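Local coordinates for protein phenol hydroxylase component phN (Pseudomonas stutzeri, PDB 3U52) that is a component of phenol hydroxylase and probably hydroxylates phenol at a carboxylate-bridged diiron centre, at residues A[460-465]-A[472-477]; A[466-471]-A[477-482]. All blocks are in the same frame, centred on the assembly; numbering follows the deposited sequence.

Interaction 1: A[460-465]-A[472-477]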
loop_
_atom_site.group_PDB
_atom_site.type_symbol
_atom_site.label_atom_id
_atom_site.label_comp_id
_atom_site.label_asym_id
_atom_site.label_seq_id
_atom_site.Cartn_x
_atom_site.Cartn_y
_atom_site.Cartn_z
ATOM N N GLY A 460 29.810 35.363 19.783
ATOM C CA GLY A 460 28.743 35.198 20.763
ATOM C C GLY A 460 27.321 35.122 20.207
ATOM O O GLY A 460 26.369 35.393 20.953
ATOM N N ASN A 461 27.156 34.759 18.928
ATOM C CA ASN A 461 25.814 34.650 18.279
ATOM C C ASN A 461 25.104 33.275 18.350
ATOM O O ASN A 461 24.080 33.047 17.685
ATOM C CB ASN A 461 25.859 35.190 16.836
ATOM C CG ASN A 461 26.156 36.673 16.796
ATOM O OD1 ASN A 461 25.954 37.366 17.793
ATOM N ND2 ASN A 461 26.642 37.174 15.660
ATOM N N CYS A 462 25.619 32.388 19.190
ATOM C CA CYS A 462 25.151 31.024 19.268
ATOM C C CYS A 462 24.819 30.677 20.706
ATOM O O CYS A 462 25.067 29.555 21.189
ATOM C CB CYS A 462 26.200 30.085 18.682
ATOM S SG CYS A 462 26.454 30.378 16.901
ATOM N N GLU A 463 24.306 31.699 21.390
ATOM C CA GLU A 463 23.630 31.590 22.692
ATOM C C GLU A 463 24.402 30.713 23.636
ATOM O O GLU A 463 23.890 29.684 24.118
ATOM C CB GLU A 463 22.172 31.134 22.470
ATOM C CG GLU A 463 21.450 32.147 21.545
ATOM C CD GLU A 463 20.114 31.667 20.999
ATOM O OE1 GLU A 463 19.734 32.121 19.888
ATOM O OE2 GLU A 463 19.442 30.851 21.679
ATOM N N GLY A 464 25.644 31.127 23.873
ATOM C CA GLY A 464 26.641 30.293 24.495
ATOM C C GLY A 464 28.060 30.706 24.109
ATOM O O GLY A 464 28.353 31.064 22.953
ATOM N N GLY A 465 28.940 30.655 25.102
ATOM C CA GLY A 465 30.373 30.829 24.893
ATOM C C GLY A 465 31.086 29.500 25.054
ATOM O O GLY A 465 31.999 29.188 24.261
ATOM N N GLN A 472 23.848 21.970 23.601
ATOM C CA GLN A 472 22.564 21.653 24.235
ATOM C C GLN A 472 21.513 22.733 24.003
ATOM O O GLN A 472 20.363 22.420 23.623
ATOM C CB GLN A 472 22.732 21.400 25.764
ATOM C CG GLN A 472 21.382 21.030 26.489
ATOM C CD GLN A 472 20.931 19.626 26.137
ATOM O OE1 GLN A 472 21.606 18.637 26.461
ATOM N NE2 GLN A 472 19.799 19.532 25.409
ATOM N N LYS A 473 21.870 24.004 24.215
ATOM C CA LYS A 473 20.841 25.062 24.211
ATOM C C LYS A 473 20.585 25.711 22.858
ATOM O O LYS A 473 19.449 26.094 22.576
ATOM C CB LYS A 473 21.114 26.141 25.289
ATOM C CG LYS A 473 20.940 25.635 26.766
ATOM C CD LYS A 473 19.438 25.362 27.130
ATOM C CE LYS A 473 19.247 24.442 28.344
ATOM N NZ LYS A 473 20.081 24.861 29.530
ATOM N N TYR A 474 21.628 25.852 22.031
ATOM C CA TYR A 474 21.475 26.426 20.701
ATOM C C TYR A 474 21.111 25.366 19.676
ATOM O O TYR A 474 20.143 25.541 18.922
ATOM C CB TYR A 474 22.748 27.179 20.262
ATOM C CG TYR A 474 22.550 28.092 19.055
ATOM C CD1 TYR A 474 23.308 27.913 17.890
ATOM C CD2 TYR A 474 21.574 29.087 19.053
ATOM C CE1 TYR A 474 23.113 28.733 16.781
ATOM C CE2 TYR A 474 21.386 29.936 17.955
ATOM C CZ TYR A 474 22.150 29.728 16.824
ATOM O OH TYR A 474 21.973 30.553 15.750
ATOM N N TYR A 475 21.876 24.265 19.671
ATOM C CA TYR A 475 21.688 23.208 18.689
ATOM C C TYR A 475 20.534 22.285 18.980
ATOM O O TYR A 475 20.056 21.600 18.050
ATOM C CB TYR A 475 22.979 22.352 18.522
ATOM C CG TYR A 475 24.143 23.084 17.902
ATOM C CD1 TYR A 475 24.010 24.364 17.399
ATOM C CD2 TYR A 475 25.377 22.462 17.789
ATOM C CE1 TYR A 475 25.101 25.015 16.811
ATOM C CE2 TYR A 475 26.431 23.080 17.202
ATOM C CZ TYR A 475 26.313 24.329 16.730
ATOM O OH TYR A 475 27.444 24.841 16.125
ATOM N N HIS A 476 20.112 22.236 20.253
ATOM C CA HIS A 476 19.136 21.259 20.758
ATOM C C HIS A 476 19.639 19.855 20.601
ATOM O O HIS A 476 18.836 18.962 20.446
ATOM C CB HIS A 476 17.810 21.359 19.990
ATOM C CG HIS A 476 17.016 22.593 20.298
ATOM N ND1 HIS A 476 15.728 22.779 19.835
ATOM C CD2 HIS A 476 17.319 23.703 20.998
ATOM C CE1 HIS A 476 15.275 23.951 20.246
ATOM N NE2 HIS A 476 16.228 24.537 20.935
ATOM N N ILE A 477 20.959 19.654 20.573
ATOM C CA ILE A 477 21.537 18.318 20.661
ATOM C C ILE A 477 21.523 17.861 22.123
ATOM O O ILE A 477 22.057 18.546 23.013
ATOM C CB ILE A 477 22.943 18.272 19.956
ATOM C CG1 ILE A 477 22.741 18.321 18.415
ATOM C CG2 ILE A 477 23.780 17.067 20.410
ATOM C CD1 ILE A 477 23.912 18.803 17.604
#
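The phenolic OH of Tyr474, with Asn461 O 3.8 Å away and too far for a bond, donates to or accepts from a polar side chain of another protein's chain in the assembly. The arrangement is a Cys sulfur-aromatic contact between the loop joining helices 453-458 and 467-474 and the end of the second helix: helix 453-458 ends in a Schellman motif at Gly460, and the loop that follows folds back over the last turn of helix 467-474. Tyr474 CG lies anti to its backbone N (chi1 -165°), a torsion that carries the ring toward the loop. There the backbone of Cys462 covers one face, its CA 3.8 Å from the centroid of the Tyr474 ring and almost on the ring normal, a CH-pi contact. CB of Cys462 follows over CD1 of Tyr474 at 3.7 Å. The sulfur sits obliquely rather than squarely above the ring, 4.5 Å from Cys462 SG to the Tyr474 centroid. Elsewhere Cys462 packs on Gln456, Ile457 and Val470, which places the loop between the two helices. Glu463, extended beyond CG, comes instead to the ring's edge at about a right angle, its carboxylate plane turned 70° from that of the ring; the aromatic hydrogens there probably suit a negative charge. A leucine in place of Tyr474 would probably leave the polar group of the neighbouring protein without its hydroxyl partner and the CA-H of Cys462 without an aromatic face. The carboxylate approaches most closely through Glu463 OE1, 3.4 Å from Tyr474 CE2.

Interaction 2: A[466-471]-A[477-482]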
loop_
_atom_site.group_PDB
_atom_site.type_symbol
_atom_site.label_atom_id
_atom_site.label_comp_id
_atom_site.label_asym_id
_atom_site.label_seq_id
_atom_site.Cartn_x
_atom_site.Cartn_y
_atom_site.Cartn_z
ATOM N N ASP A 466 30.678 28.717 26.067
ATOM C CA ASP A 466 31.211 27.373 26.229
ATOM C C ASP A 466 30.424 26.332 25.411
ATOM O O ASP A 466 29.222 26.479 25.168
ATOM C CB ASP A 466 31.391 26.972 27.702
ATOM C CG ASP A 466 30.089 26.575 28.385
ATOM O OD1 ASP A 466 29.043 27.159 28.050
ATOM O OD2 ASP A 466 30.119 25.694 29.281
ATOM N N LEU A 467 31.112 25.284 24.979
ATOM C CA LEU A 467 30.584 24.515 23.879
ATOM C C LEU A 467 29.433 23.581 24.304
ATOM O O LEU A 467 28.524 23.332 23.546
ATOM C CB LEU A 467 31.712 24.012 22.924
ATOM C CG LEU A 467 32.696 25.186 22.459
ATOM C CD1 LEU A 467 33.944 24.740 21.659
ATOM C CD2 LEU A 467 32.108 26.383 21.740
ATOM N N GLU A 468 29.403 23.205 25.582
ATOM C CA GLU A 468 28.273 22.458 26.128
ATOM C C GLU A 468 26.956 23.231 25.973
ATOM O O GLU A 468 25.943 22.680 25.572
ATOM C CB GLU A 468 28.542 22.102 27.589
ATOM C CG GLU A 468 27.788 20.872 28.119
ATOM C CD GLU A 468 28.494 20.185 29.324
ATOM O OE1 GLU A 468 28.209 18.981 29.584
ATOM O OE2 GLU A 468 29.336 20.835 30.005
ATOM N N THR A 469 26.982 24.529 26.245
ATOM C CA THR A 469 25.791 25.362 26.123
ATOM C C THR A 469 25.377 25.566 24.656
ATOM O O THR A 469 24.194 25.597 24.352
ATOM C CB THR A 469 26.020 26.732 26.797
ATOM O OG1 THR A 469 26.397 26.516 28.174
ATOM C CG2 THR A 469 24.780 27.607 26.729
ATOM N N VAL A 470 26.349 25.750 23.766
ATOM C CA VAL A 470 26.047 25.851 22.333
ATOM C C VAL A 470 25.389 24.542 21.876
ATOM O O VAL A 470 24.329 24.561 21.270
ATOM C CB VAL A 470 27.284 26.205 21.486
ATOM C CG1 VAL A 470 26.932 26.289 20.008
ATOM C CG2 VAL A 470 27.915 27.541 21.950
ATOM N N VAL A 471 25.984 23.410 22.208
ATOM C CA VAL A 471 25.460 22.115 21.738
ATOM C C VAL A 471 24.051 21.822 22.296
ATOM O O VAL A 471 23.153 21.488 21.533
ATOM C CB VAL A 471 26.455 21.006 22.019
ATOM C CG1 VAL A 471 25.841 19.639 21.767
ATOM C CG2 VAL A 471 27.736 21.239 21.174
ATOM N N ILE A 477 20.959 19.654 20.573
ATOM C CA ILE A 477 21.537 18.318 20.661
ATOM C C ILE A 477 21.523 17.861 22.123
ATOM O O ILE A 477 22.057 18.546 23.013
ATOM C CB ILE A 477 22.943 18.272 19.956
ATOM C CG1 ILE A 477 22.741 18.321 18.415
ATOM C CG2 ILE A 477 23.780 17.067 20.410
ATOM C CD1 ILE A 477 23.912 18.803 17.604
ATOM N N ASN A 478 20.864 16.747 22.412
ATOM C CA ASN A 478 20.805 16.323 23.802
ATOM C C ASN A 478 22.084 15.604 24.121
ATOM O O ASN A 478 22.277 14.488 23.677
ATOM C CB ASN A 478 19.623 15.401 24.070
ATOM C CG ASN A 478 18.297 16.110 23.862
ATOM O OD1 ASN A 478 17.390 15.573 23.230
ATOM N ND2 ASN A 478 18.196 17.331 24.363
ATOM N N ILE A 479 22.944 16.257 24.890
ATOM C CA ILE A 479 24.229 15.677 25.268
ATOM C C ILE A 479 24.100 14.339 26.000
ATOM O O ILE A 479 23.385 14.227 27.006
ATOM C CB ILE A 479 25.060 16.651 26.081
ATOM C CG1 ILE A 479 25.274 17.939 25.279
ATOM C CG2 ILE A 479 26.391 15.973 26.509
ATOM C CD1 ILE A 479 25.646 19.168 26.135
ATOM N N GLY A 480 24.831 13.339 25.515
ATOM C CA GLY A 480 24.745 11.976 26.033
ATOM C C GLY A 480 23.715 11.104 25.334
ATOM O O GLY A 480 23.710 9.879 25.519
ATOM N N GLU A 481 22.856 11.713 24.502
ATOM C CA GLU A 481 21.852 10.967 23.776
ATOM C C GLU A 481 22.088 10.970 22.264
ATOM O O GLU A 481 22.097 9.921 21.644
ATOM C CB GLU A 481 20.466 11.520 24.089
ATOM C CG GLU A 481 20.010 11.290 25.495
ATOM C CD GLU A 481 18.643 11.927 25.756
ATOM O OE1 GLU A 481 17.802 11.980 24.819
ATOM O OE2 GLU A 481 18.406 12.384 26.905
ATOM N N ASP A 482 22.211 12.155 21.670
ATOM C CA ASP A 482 22.311 12.280 20.222
ATOM C C ASP A 482 23.751 12.256 19.741
ATOM O O ASP A 482 24.006 11.978 18.548
ATOM C CB ASP A 482 21.748 13.621 19.762
ATOM C CG ASP A 482 20.273 13.823 20.125
ATOM O OD1 ASP A 482 19.922 14.979 20.387
ATOM O OD2 ASP A 482 19.465 12.860 20.109
#
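Glu468 and Ile479 meet with their side chains crossed at about a right angle, the methylene of Glu468 rather than its carboxylate doing the touching: CG lies 3.4 Å from Ile479 CD1. The same methyl also rests on the helix backbone, 3.6 Å between Ile479 CD1 and Glu468 O. Glu468 continues from CG in an extended chain. One turn further on, Val471 slants across Ile477. Its CG1 stands anti to the backbone N (chi1 170°) and reaches two isoleucines, with CG2 of Ile477 at 3.6 Å from Val471 CG1 and CG1 of Ile479 at 3.9 Å from the same methyl. This is the loop after helix 467-474 doubling back along the helix it has just left. The turn after the helix, where His476 leaves helical angles with positive phi, is closed by Ile477 N donating to Val471 O at 3.0 Å, a somewhat bent bond (142° at the hydrogen) with the donor tilted 21° from the carbonyl plane. At the other end of the helix Asp466 is the N-cap, and Thr469 OG1 donates to the syn side of its OD1. In the loop, Asp482 OD1 accepts from both His160 NE2 and Asn478 N, the latter lying 2.8 Å from Asp482 OD1 and above the carboxylate plane.

Overall arrangement
Interactions 1 and 2 lie 8 Å apart, centre to centre, about 25 Å from the centre of the chain, and share helix 467-474 and Ile477. Their segments alternate along the sequence: the loop 460-465, the helix segment 466-471, its end 472-477, and the loop 477-482. The short helix is therefore covered by the loop leading into it and by the loop leaving it. Tyr475 N probably bonds to Val470 O, and Gln472 OE1 to Ile479 N, tying the two contacts together. Xenon sites border both: Tyr475 and Leu467 each line a different pocket, with xenon seen bound there.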